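Local coordinates for protein geranyltranstransferase (Roseobacter denitrificans, PDB 4LLS) that probably catalyses the metal-dependent condensation of isopentenyl diphosphate with an allylic diphosphate, giving longer isoprenoid chains such as geranylgeranyl diphosphate, at residues Y97-D102 with D111-Q116; P117-K122 with A126-A131; I236-L241 with V250-G255. All coordinates share one frame; numbering follows the deposited sequence.

Contact 1: residues Y97-D102 with D111-Q116. With CA (calcium ion), chain F; GST (geranyl S-thiolodiphosphate), chain D; IPE (3-methylbut-3-enyl trihydrogen diphosphate), chain C.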
loop_
_atom_site.group_PDB
_atom_site.type_symbol
_atom_site.label_atom_id
_atom_site.label_comp_id
_atom_site.label_asym_id
_atom_site.label_seq_id
_atom_site.Cartn_x
_atom_site.Cartn_y
_atom_site.Cartn_z
ATOM N N TYR A 97 6.477 5.781 -2.284
ATOM C CA TYR A 97 5.634 4.951 -3.160
ATOM C C TYR A 97 4.819 5.858 -4.064
ATOM O O TYR A 97 4.722 5.614 -5.303
ATOM C CB TYR A 97 4.719 4.011 -2.336
ATOM C CG TYR A 97 3.242 4.170 -2.560
ATOM C CD1 TYR A 97 2.638 3.768 -3.749
ATOM C CD2 TYR A 97 2.414 4.587 -1.556
ATOM C CE1 TYR A 97 1.296 3.964 -3.945
ATOM C CE2 TYR A 97 1.044 4.630 -1.692
ATOM C CZ TYR A 97 0.478 4.341 -2.908
ATOM O OH TYR A 97 -0.870 4.528 -3.134
ATOM N N SER A 98 4.247 6.907 -3.511
ATOM C CA SER A 98 3.380 7.800 -4.283
ATOM C C SER A 98 4.144 8.438 -5.426
ATOM O O SER A 98 3.596 8.613 -6.512
ATOM C CB SER A 98 2.719 8.873 -3.372
ATOM O OG SER A 98 3.644 9.921 -3.027
ATOM N N LEU A 99 5.417 8.724 -5.216
ATOM C CA LEU A 99 6.231 9.396 -6.260
ATOM C C LEU A 99 6.609 8.378 -7.342
ATOM O O LEU A 99 6.645 8.728 -8.533
ATOM C CB LEU A 99 7.480 10.040 -5.692
ATOM C CG LEU A 99 7.265 11.137 -4.637
ATOM C CD1 LEU A 99 8.607 11.694 -4.181
ATOM C CD2 LEU A 99 6.311 12.219 -5.090
ATOM N N VAL A 100 6.876 7.147 -6.973
ATOM C CA VAL A 100 7.228 6.120 -7.958
ATOM C C VAL A 100 6.051 5.965 -8.903
ATOM O O VAL A 100 6.214 5.891 -10.139
ATOM C CB VAL A 100 7.568 4.788 -7.306
ATOM C CG1 VAL A 100 7.748 3.717 -8.361
ATOM C CG2 VAL A 100 8.825 4.921 -6.484
ATOM N N HIS A 101 4.861 5.840 -8.356
ATOM C CA HIS A 101 3.668 5.728 -9.205
ATOM C C HIS A 101 3.352 6.997 -9.973
ATOM O O HIS A 101 3.039 6.908 -11.166
ATOM C CB HIS A 101 2.463 5.193 -8.417
ATOM C CG HIS A 101 2.594 3.746 -8.069
ATOM N ND1 HIS A 101 1.562 3.007 -7.520
ATOM C CD2 HIS A 101 3.591 2.869 -8.300
ATOM C CE1 HIS A 101 1.953 1.768 -7.354
ATOM N NE2 HIS A 101 3.190 1.655 -7.805
ATOM N N ASP A 102 3.453 8.168 -9.354
ATOM C CA ASP A 102 3.195 9.435 -10.032
ATOM C C ASP A 102 4.102 9.593 -11.244
ATOM O O ASP A 102 3.684 10.207 -12.234
ATOM C CB ASP A 102 3.385 10.623 -9.084
ATOM C CG ASP A 102 2.933 11.972 -9.702
ATOM O OD1 ASP A 102 1.735 12.114 -10.019
ATOM O OD2 ASP A 102 3.787 12.879 -9.752
ATOM N N ASP A 111 11.223 11.428 -16.092
ATOM C CA ASP A 111 12.461 10.679 -16.234
ATOM C C ASP A 111 13.466 10.854 -15.091
ATOM O O ASP A 111 14.368 10.031 -14.934
ATOM C CB ASP A 111 13.175 11.096 -17.542
ATOM C CG ASP A 111 12.429 10.683 -18.793
ATOM O OD1 ASP A 111 12.853 11.135 -19.886
ATOM O OD2 ASP A 111 11.514 9.833 -18.720
ATOM N N MET A 112 13.298 11.912 -14.298
ATOM C CA MET A 112 14.225 12.250 -13.239
ATOM C C MET A 112 13.478 12.656 -11.969
ATOM O O MET A 112 12.431 13.300 -12.037
ATOM C CB MET A 112 15.146 13.379 -13.704
ATOM C CG MET A 112 16.233 13.749 -12.714
ATOM S SD MET A 112 17.373 15.012 -13.351
ATOM C CE MET A 112 16.260 16.402 -13.581
ATOM N N ARG A 113 14.020 12.234 -10.836
ATOM C CA ARG A 113 13.466 12.535 -9.504
ATOM C C ARG A 113 14.681 12.524 -8.566
ATOM O O ARG A 113 15.485 11.606 -8.586
ATOM C CB ARG A 113 12.441 11.433 -9.146
ATOM C CG ARG A 113 11.993 11.279 -7.688
ATOM C CD ARG A 113 11.003 12.316 -7.243
ATOM N NE ARG A 113 9.709 12.263 -7.931
ATOM C CZ ARG A 113 8.882 13.293 -7.951
ATOM N NH1 ARG A 113 7.777 13.234 -8.653
ATOM N NH2 ARG A 113 9.111 14.353 -7.173
ATOM N N ARG A 114 14.787 13.548 -7.733
ATOM C CA ARG A 114 15.886 13.666 -6.772
ATOM C C ARG A 114 17.270 13.555 -7.444
ATOM O O ARG A 114 18.227 13.034 -6.840
ATOM C CB ARG A 114 15.760 12.644 -5.636
ATOM C CG ARG A 114 14.555 12.918 -4.736
ATOM C CD ARG A 114 14.217 11.693 -3.911
ATOM N NE ARG A 114 13.068 11.893 -3.035
ATOM C CZ ARG A 114 12.544 10.933 -2.287
ATOM N NH1 ARG A 114 11.471 11.168 -1.563
ATOM N NH2 ARG A 114 13.083 9.709 -2.335
ATOM N N GLY A 115 17.342 14.055 -8.670
ATOM C CA GLY A 115 18.592 14.133 -9.436
ATOM C C GLY A 115 19.021 12.841 -10.086
ATOM O O GLY A 115 20.129 12.748 -10.620
ATOM N N GLN A 116 18.165 11.825 -10.017
ATOM C CA GLN A 116 18.491 10.514 -10.545
ATOM C C GLN A 116 17.384 10.014 -11.469
ATOM O O GLN A 116 16.248 10.498 -11.425
ATOM C CB GLN A 116 18.670 9.515 -9.387
ATOM C CG GLN A 116 19.740 9.891 -8.369
ATOM C CD GLN A 116 21.132 9.856 -8.967
ATOM O OE1 GLN A 116 21.393 9.114 -9.917
ATOM N NE2 GLN A 116 22.016 10.710 -8.463
HETATM CA CA CA F . 4.447 14.819 -10.735
HETATM P PA GST D . 6.249 16.689 -8.383
HETATM O O1A GST D . 7.358 16.473 -7.355
HETATM O O2A GST D . 6.226 18.078 -9.008
HETATM O O3A GST D . 6.178 15.569 -9.415
HETATM O O1B GST D . 4.912 16.553 -7.531
HETATM P PB GST D . 3.482 16.946 -8.093
HETATM O O2B GST D . 3.242 18.390 -8.142
HETATM O O3B GST D . 3.233 16.208 -9.452
HETATM S S1 GST D . 2.303 16.221 -6.668
HETATM C C1 GST D . 2.812 14.539 -6.766
HETATM C C2 GST D . 1.728 13.575 -6.347
HETATM C C3 GST D . 1.647 13.092 -5.098
HETATM C C10 GST D . 2.560 13.561 -4.017
HETATM C C4 GST D . 0.564 12.142 -4.713
HETATM C C5 GST D . 0.454 11.068 -5.805
HETATM C C6 GST D . -0.608 10.071 -5.473
HETATM C C7 GST D . -0.607 8.798 -5.924
HETATM C C9 GST D . 0.416 8.153 -6.833
HETATM C C8 GST D . -1.750 7.974 -5.421
HETATM C C1 IPE C . 7.408 16.163 -3.902
HETATM O O1 IPE C . 7.572 16.238 -2.471
HETATM C C2 IPE C . 5.979 15.722 -4.202
HETATM C C3 IPE C . 4.977 16.699 -3.639
HETATM C C4 IPE C . 4.043 16.319 -2.769
HETATM C C5 IPE C . 4.924 18.095 -4.178
HETATM P PA IPE C . 8.943 16.776 -1.861
HETATM O O1A IPE C . 9.293 18.135 -2.484
HETATM O O2A IPE C . 8.790 16.741 -0.409
HETATM O O3A IPE C . 10.019 15.699 -2.307
HETATM P PB IPE C . 11.340 15.009 -1.669
HETATM O O1B IPE C . 12.215 14.652 -2.860
HETATM O O2B IPE C . 11.992 16.014 -0.762
HETATM O O3B IPE C . 10.780 13.841 -0.893
HETATM O O HOH W 1 5.003 16.635 -12.162
HETATM O O HOH W 2 6.086 13.372 -11.830
#
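R113 bends at chi2 (77°) and again at chi3 (65°), and this brings its guanidinium under the side chain of L99, which it crosses at about a right angle. L99, its CG anti to the carbonyl carbon, turns both methyls to the arginines: CD2 stands 3.9 Å above the plane of the R113 guanidinium, over its centre, while L99 CD1 comes within 3.9 Å of R114 NH1. With a greasy cover on one face, the R113 group works through its edge. NH2 donates almost straight (176°) to O1A of the geranyl S-thiolodiphosphate at 2.8 Å, and NH1 donates to its O3A at 2.9 Å. That same O3A is a ligand of the calcium ion, to which D102 OD2 is bound at 2.3 Å, so metal and arginine share one phosphate oxygen; D108 is another protein ligand of this metal, and Q175 holds D102 OD1. R114, extended from CG to NE, takes the second substrate instead: its NE and NH1 hold O1B and O3B of the isopentenyl diphosphate. The site thus illustrates a division of labour in polyprenyl synthetases: the first aspartate-rich motif, through its metal, and R113 bind the diphosphate of the allylic analogue, while R114 holds that of isopentenyl diphosphate. R113 ends strand 112-113 and R114 lies in the type I' turn from R113 to Q116 that leads into strand 116-117. This hairpin lies beside the end of helix 81-102, which also packs on helices 50-59, 125-144 and 171-184.

Contact 2: residues P117-K122 with A126-A131. With GST (geranyl S-thiolodiphosphate), chain I.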
loop_
_atom_site.group_PDB
_atom_site.type_symbol
_atom_site.label_atom_id
_atom_site.label_comp_id
_atom_site.label_asym_id
_atom_site.label_seq_id
_atom_site.Cartn_x
_atom_site.Cartn_y
_atom_site.Cartn_z
ATOM N N PRO A 117 17.680 9.006 -12.284
ATOM C CA PRO A 117 16.614 8.458 -13.109
ATOM C C PRO A 117 15.513 7.909 -12.217
ATOM O O PRO A 117 15.791 7.405 -11.113
ATOM C CB PRO A 117 17.287 7.300 -13.850
ATOM C CG PRO A 117 18.748 7.579 -13.798
ATOM C CD PRO A 117 19.004 8.429 -12.589
ATOM N N THR A 118 14.291 8.055 -12.684
ATOM C CA THR A 118 13.166 7.417 -12.037
ATOM C C THR A 118 13.218 5.896 -12.144
ATOM O O THR A 118 13.931 5.319 -12.963
ATOM C CB THR A 118 11.866 7.941 -12.629
ATOM O OG1 THR A 118 11.936 7.900 -14.066
ATOM C CG2 THR A 118 11.625 9.325 -12.184
ATOM N N VAL A 119 12.455 5.212 -11.295
ATOM C CA VAL A 119 12.527 3.783 -11.241
ATOM C C VAL A 119 12.224 3.139 -12.597
ATOM O O VAL A 119 12.879 2.166 -12.979
ATOM C CB VAL A 119 11.612 3.202 -10.136
ATOM C CG1 VAL A 119 11.511 1.699 -10.240
ATOM C CG2 VAL A 119 12.186 3.592 -8.786
ATOM N N HIS A 120 11.152 3.579 -13.258
ATOM C CA HIS A 120 10.757 2.935 -14.506
ATOM C C HIS A 120 11.792 3.153 -15.608
ATOM O O HIS A 120 11.824 2.406 -16.559
ATOM C CB HIS A 120 9.412 3.385 -14.974
ATOM C CG HIS A 120 9.287 4.845 -15.200
ATOM N ND1 HIS A 120 9.396 5.421 -16.453
ATOM C CD2 HIS A 120 9.035 5.857 -14.344
ATOM C CE1 HIS A 120 9.228 6.726 -16.340
ATOM N NE2 HIS A 120 8.975 7.008 -15.078
ATOM N N LYS A 121 12.566 4.221 -15.486
ATOM C CA LYS A 121 13.647 4.504 -16.451
ATOM C C LYS A 121 14.875 3.647 -16.192
ATOM O O LYS A 121 15.455 3.075 -17.117
ATOM C CB LYS A 121 14.012 5.990 -16.405
ATOM C CG LYS A 121 13.089 6.885 -17.196
ATOM C CD LYS A 121 13.295 6.666 -18.685
ATOM C CE LYS A 121 12.110 7.163 -19.484
ATOM N NZ LYS A 121 12.269 6.865 -20.934
ATOM N N LYS A 122 15.273 3.519 -14.929
ATOM C CA LYS A 122 16.418 2.725 -14.545
ATOM C C LYS A 122 16.161 1.221 -14.664
ATOM O O LYS A 122 17.062 0.432 -14.935
ATOM C CB LYS A 122 16.864 3.099 -13.134
ATOM C CG LYS A 122 18.132 2.425 -12.652
ATOM C CD LYS A 122 18.702 3.154 -11.446
ATOM C CE LYS A 122 19.804 2.363 -10.761
ATOM N NZ LYS A 122 20.980 2.195 -11.644
ATOM N N ALA A 126 7.093 -2.313 -14.942
ATOM C CA ALA A 126 6.594 -3.353 -14.005
ATOM C C ALA A 126 7.338 -3.243 -12.678
ATOM O O ALA A 126 6.742 -3.353 -11.591
ATOM C CB ALA A 126 6.808 -4.745 -14.573
ATOM N N THR A 127 8.640 -3.063 -12.760
ATOM C CA THR A 127 9.447 -2.937 -11.557
ATOM C C THR A 127 8.997 -1.702 -10.755
ATOM O O THR A 127 8.922 -1.772 -9.510
ATOM C CB THR A 127 10.943 -2.854 -11.924
ATOM O OG1 THR A 127 11.305 -4.038 -12.638
ATOM C CG2 THR A 127 11.797 -2.746 -10.711
ATOM N N ALA A 128 8.646 -0.614 -11.438
ATOM C CA ALA A 128 8.198 0.597 -10.776
ATOM C C ALA A 128 6.857 0.363 -10.108
ATOM O O ALA A 128 6.647 0.769 -8.941
ATOM C CB ALA A 128 8.156 1.766 -11.735
ATOM N N VAL A 129 5.916 -0.272 -10.809
ATOM C CA VAL A 129 4.625 -0.575 -10.207
ATOM C C VAL A 129 4.822 -1.403 -8.941
ATOM O O VAL A 129 4.271 -1.055 -7.863
ATOM C CB VAL A 129 3.701 -1.310 -11.183
ATOM C CG1 VAL A 129 2.460 -1.838 -10.445
ATOM C CG2 VAL A 129 3.305 -0.408 -12.359
ATOM N N LEU A 130 5.645 -2.434 -9.010
ATOM C CA LEU A 130 5.774 -3.357 -7.888
ATOM C C LEU A 130 6.565 -2.744 -6.760
ATOM O O LEU A 130 6.250 -2.971 -5.581
ATOM C CB LEU A 130 6.375 -4.721 -8.325
ATOM C CG LEU A 130 5.475 -5.559 -9.255
ATOM C CD1 LEU A 130 6.296 -6.757 -9.704
ATOM C CD2 LEU A 130 4.208 -6.014 -8.572
ATOM N N ALA A 131 7.603 -1.962 -7.073
ATOM C CA ALA A 131 8.364 -1.323 -6.020
ATOM C C ALA A 131 7.468 -0.330 -5.283
ATOM O O ALA A 131 7.559 -0.264 -4.050
ATOM C CB ALA A 131 9.593 -0.594 -6.588
HETATM P PA GST I . -4.055 -15.793 -12.601
HETATM O O1A GST I . -3.705 -17.088 -13.346
HETATM O O2A GST I . -3.786 -14.520 -13.395
HETATM O O3A GST I . -5.374 -15.797 -11.886
HETATM O O1B GST I . -3.016 -15.728 -11.440
HETATM P PB GST I . -1.511 -16.085 -11.725
HETATM O O2B GST I . -0.961 -15.257 -12.807
HETATM O O3B GST I . -1.322 -17.678 -11.968
HETATM S S1 GST I . -0.759 -15.568 -9.967
HETATM C C1 GST I . -1.592 -14.012 -9.911
HETATM C C2 GST I . -0.744 -13.030 -9.155
HETATM C C3 GST I . -0.959 -12.787 -7.859
HETATM C C10 GST I . -2.041 -13.508 -7.114
HETATM C C4 GST I . -0.038 -11.867 -7.124
HETATM C C5 GST I . 0.292 -10.647 -7.991
HETATM C C6 GST I . 1.208 -9.800 -7.161
HETATM C C7 GST I . 1.375 -8.484 -7.299
HETATM C C9 GST I . 2.349 -7.865 -6.344
HETATM C C8 GST I . 0.632 -7.623 -8.272
#
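The methyl of A128 points toward the short helix 119-122 and settles between V119 and the backbone of H120. V119 meets it with one branch: CG1, anti to the backbone N (chi1 170°), leans over the alanine and comes to 3.5 Å from A128 CA and 3.7 Å from A128 CB. The same V119 CG1 lies alongside T127, at 4.5 Å from its CG2, and helix 50-59 closes over this edge through A54. H120 also offers its CB, 3.8 Å from A128 CB, while its ring points away from the alanine, and NE2 makes weak hydrogen bonds to the carbonyl oxygens of D103 and D110. One side chain thereby serves two surfaces, its root packing on helix 125-144 and its end meeting the aspartate-rich loop. The small size of A128 lets the backbones draw together, with the CA atoms of H120 and A128 5.1 Å apart. Further along the helix, L130 CD2 touches C9 of a geranyl S-thiolodiphosphate at 3.4 Å; that ligand's diphosphate is held by R113 and K252 of the second subunit, so the geranyl tail reaches the dimer interface. A short helix after the hairpin, packed on helix 125-144 at the dimer interface, is part of the all-helical fold of polyprenyl synthetases.

Contact 3: residues I236-L241 with V250-G255. With CA (calcium ion), chain E; GST (geranyl S-thiolodiphosphate), chain D; IPE (3-methylbut-3-enyl trihydrogen diphosphate), chain C.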
loop_
_atom_site.group_PDB
_atom_site.type_symbol
_atom_site.label_atom_id
_atom_site.label_comp_id
_atom_site.label_asym_id
_atom_site.label_seq_id
_atom_site.Cartn_x
_atom_site.Cartn_y
_atom_site.Cartn_z
ATOM N N ILE A 236 2.195 25.564 -2.515
ATOM C CA ILE A 236 2.389 26.818 -3.236
ATOM C C ILE A 236 3.851 26.940 -3.616
ATOM O O ILE A 236 4.201 27.245 -4.756
ATOM C CB ILE A 236 1.933 28.034 -2.424
ATOM C CG1 ILE A 236 0.407 27.989 -2.260
ATOM C CG2 ILE A 236 2.357 29.343 -3.111
ATOM C CD1 ILE A 236 -0.158 28.966 -1.252
ATOM N N ALA A 237 4.729 26.611 -2.684
ATOM C CA ALA A 237 6.149 26.661 -2.945
ATOM C C ALA A 237 6.560 25.700 -4.032
ATOM O O ALA A 237 7.389 26.041 -4.868
ATOM C CB ALA A 237 6.921 26.365 -1.674
ATOM N N ASP A 238 6.028 24.484 -4.009
ATOM C CA ASP A 238 6.277 23.532 -5.084
ATOM C C ASP A 238 5.839 24.066 -6.454
ATOM O O ASP A 238 6.493 23.837 -7.449
ATOM C CB ASP A 238 5.609 22.176 -4.779
ATOM C CG ASP A 238 6.031 21.077 -5.750
ATOM O OD1 ASP A 238 5.209 20.741 -6.643
ATOM O OD2 ASP A 238 7.225 20.680 -5.783
ATOM N N ASP A 239 4.674 24.709 -6.473
ATOM C CA ASP A 239 4.129 25.263 -7.730
ATOM C C ASP A 239 5.014 26.420 -8.221
ATOM O O ASP A 239 5.247 26.576 -9.424
ATOM C CB ASP A 239 2.711 25.749 -7.487
ATOM C CG ASP A 239 1.679 24.621 -7.305
ATOM O OD1 ASP A 239 1.938 23.390 -7.482
ATOM O OD2 ASP A 239 0.542 24.998 -6.936
ATOM N N ILE A 240 5.520 27.221 -7.302
ATOM C CA ILE A 240 6.492 28.276 -7.633
ATOM C C ILE A 240 7.799 27.703 -8.215
ATOM O O ILE A 240 8.333 28.203 -9.211
ATOM C CB ILE A 240 6.766 29.211 -6.424
ATOM C CG1 ILE A 240 5.528 30.060 -6.082
ATOM C CG2 ILE A 240 7.963 30.120 -6.702
ATOM C CD1 ILE A 240 5.546 30.805 -4.759
ATOM N N LEU A 241 8.340 26.654 -7.598
ATOM C CA LEU A 241 9.547 26.002 -8.091
ATOM C C LEU A 241 9.371 25.458 -9.504
ATOM O O LEU A 241 10.343 25.456 -10.287
ATOM C CB LEU A 241 9.982 24.860 -7.127
ATOM C CG LEU A 241 10.566 25.281 -5.784
ATOM C CD1 LEU A 241 10.727 24.040 -4.897
ATOM C CD2 LEU A 241 11.881 26.029 -5.911
ATOM N N VAL A 250 16.414 21.472 -8.009
ATOM C CA VAL A 250 15.183 20.789 -7.635
ATOM C C VAL A 250 15.269 19.288 -7.880
ATOM O O VAL A 250 14.607 18.507 -7.186
ATOM C CB VAL A 250 13.942 21.354 -8.354
ATOM C CG1 VAL A 250 12.697 20.660 -7.813
ATOM C CG2 VAL A 250 13.822 22.861 -8.138
ATOM N N GLY A 251 16.106 18.860 -8.824
ATOM C CA GLY A 251 16.284 17.438 -9.067
ATOM C C GLY A 251 15.223 16.755 -9.915
ATOM O O GLY A 251 15.197 15.521 -10.031
ATOM N N LYS A 252 14.312 17.545 -10.474
ATOM C CA LYS A 252 13.277 17.046 -11.358
ATOM C C LYS A 252 13.045 18.132 -12.419
ATOM O O LYS A 252 13.511 19.266 -12.261
ATOM C CB LYS A 252 11.970 16.794 -10.573
ATOM C CG LYS A 252 11.352 18.048 -9.947
ATOM C CD LYS A 252 10.390 17.752 -8.778
ATOM C CE LYS A 252 9.543 18.971 -8.414
ATOM N NZ LYS A 252 8.803 18.787 -7.112
ATOM N N ALA A 253 12.352 17.772 -13.488
ATOM C CA ALA A 253 12.038 18.741 -14.533
ATOM C C ALA A 253 11.124 19.836 -14.016
ATOM O O ALA A 253 10.257 19.609 -13.144
ATOM C CB ALA A 253 11.401 18.058 -15.711
ATOM N N VAL A 254 11.339 21.039 -14.543
ATOM C CA VAL A 254 10.505 22.190 -14.259
ATOM C C VAL A 254 9.847 22.689 -15.544
ATOM O O VAL A 254 10.118 22.164 -16.641
ATOM C CB VAL A 254 11.314 23.338 -13.626
ATOM C CG1 VAL A 254 11.900 22.913 -12.282
ATOM C CG2 VAL A 254 12.424 23.803 -14.570
ATOM N N GLY A 255 8.917 23.622 -15.376
ATOM C CA GLY A 255 8.088 24.093 -16.482
ATOM C C GLY A 255 7.020 23.115 -16.927
ATOM O O GLY A 255 6.423 23.285 -17.987
HETATM CA CA CA E . 4.974 20.039 -8.784
HETATM P PA GST D . 6.249 16.689 -8.383
HETATM O O1A GST D . 7.358 16.473 -7.355
HETATM O O2A GST D . 6.226 18.078 -9.008
HETATM O O3A GST D . 6.178 15.569 -9.415
HETATM O O1B GST D . 4.912 16.553 -7.531
HETATM P PB GST D . 3.482 16.946 -8.093
HETATM O O2B GST D . 3.242 18.390 -8.142
HETATM O O3B GST D . 3.233 16.208 -9.452
HETATM S S1 GST D . 2.303 16.221 -6.668
HETATM C C1 GST D . 2.812 14.539 -6.766
HETATM C C2 GST D . 1.728 13.575 -6.347
HETATM C C3 GST D . 1.647 13.092 -5.098
HETATM C C10 GST D . 2.560 13.561 -4.017
HETATM C C4 GST D . 0.564 12.142 -4.713
HETATM C C5 GST D . 0.454 11.068 -5.805
HETATM C C6 GST D . -0.608 10.071 -5.473
HETATM C C7 GST D . -0.607 8.798 -5.924
HETATM C C9 GST D . 0.416 8.153 -6.833
HETATM C C8 GST D . -1.750 7.974 -5.421
HETATM C C1 IPE C . 7.408 16.163 -3.902
HETATM O O1 IPE C . 7.572 16.238 -2.471
HETATM C C2 IPE C . 5.979 15.722 -4.202
HETATM C C3 IPE C . 4.977 16.699 -3.639
HETATM C C4 IPE C . 4.043 16.319 -2.769
HETATM C C5 IPE C . 4.924 18.095 -4.178
HETATM P PA IPE C . 8.943 16.776 -1.861
HETATM O O1A IPE C . 9.293 18.135 -2.484
HETATM O O2A IPE C . 8.790 16.741 -0.409
HETATM O O3A IPE C . 10.019 15.699 -2.307
HETATM P PB IPE C . 11.340 15.009 -1.669
HETATM O O1B IPE C . 12.215 14.652 -2.860
HETATM O O2B IPE C . 11.992 16.014 -0.762
HETATM O O3B IPE C . 10.780 13.841 -0.893
HETATM O O HOH W 3 7.052 21.347 -9.007
HETATM O O HOH W 4 3.607 21.880 -9.161
HETATM O O HOH W 5 4.847 20.030 -11.125
#
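L241 and V250 form the apolar side of a contact at the second aspartate-rich motif of the polyprenyl synthetase fold, the DDxxD sequence beginning at D238 and D239 and ending at D242. They meet methyl to methyl, L241 CD2 to V250 CG2, at a loose 4.3 Å. V250 closes helix 247-250, and G251 takes a positive phi to turn the chain away from it, at backbone angles where a side chain would collide with the preceding carbonyl oxygen. The next residue, K252, points toward the motif. Its CG occupies the crowded position between the backbone N and the carbonyl carbon (chi1 63°), and beyond CG the chain runs fully extended into the active site. There NZ has two close partners. It forms a salt bridge with D238 OD2 at 2.8 Å, using the oxygen's syn lone pair, and donates to O1A of the geranyl S-thiolodiphosphate at 2.7 Å, with a weaker bond to O2A. D238 splits its work in turn: OD2 serves the lysine, whereas OD1 binds the calcium ion at 2.3 Å. Two phosphate oxygens and three waters complete six ligands around that metal. One carboxylate therefore couples lysine and metal. The motif's second aspartate acts one shell out, where a metal-bound water donates to D239 OD1 at 2.8 Å.

The three contacts follow one another along the chain, each closing before the next opens, and all lie in the single helical polyprenyl synthetase fold. Contacts 1 and 2 have centres about 9 Å apart and belong to one continuous run, from helix 81-102 through the small hairpin into helix 125-144; H101 NE2 probably hydrogen-bonds V129 O between them, and both reach the second subunit. Contact 3, on helix 221-244, lies about 13 Å from contact 1, centre to centre, and faces the same two bound ligands; the hairpin touches its loop through G115 and G251. Contacts 2 and 3, with centres about 22 Å apart and nearest atoms about 7 Å, do not touch. Two aspartate-rich motifs from distant parts of the sequence thus converge on one diphosphate.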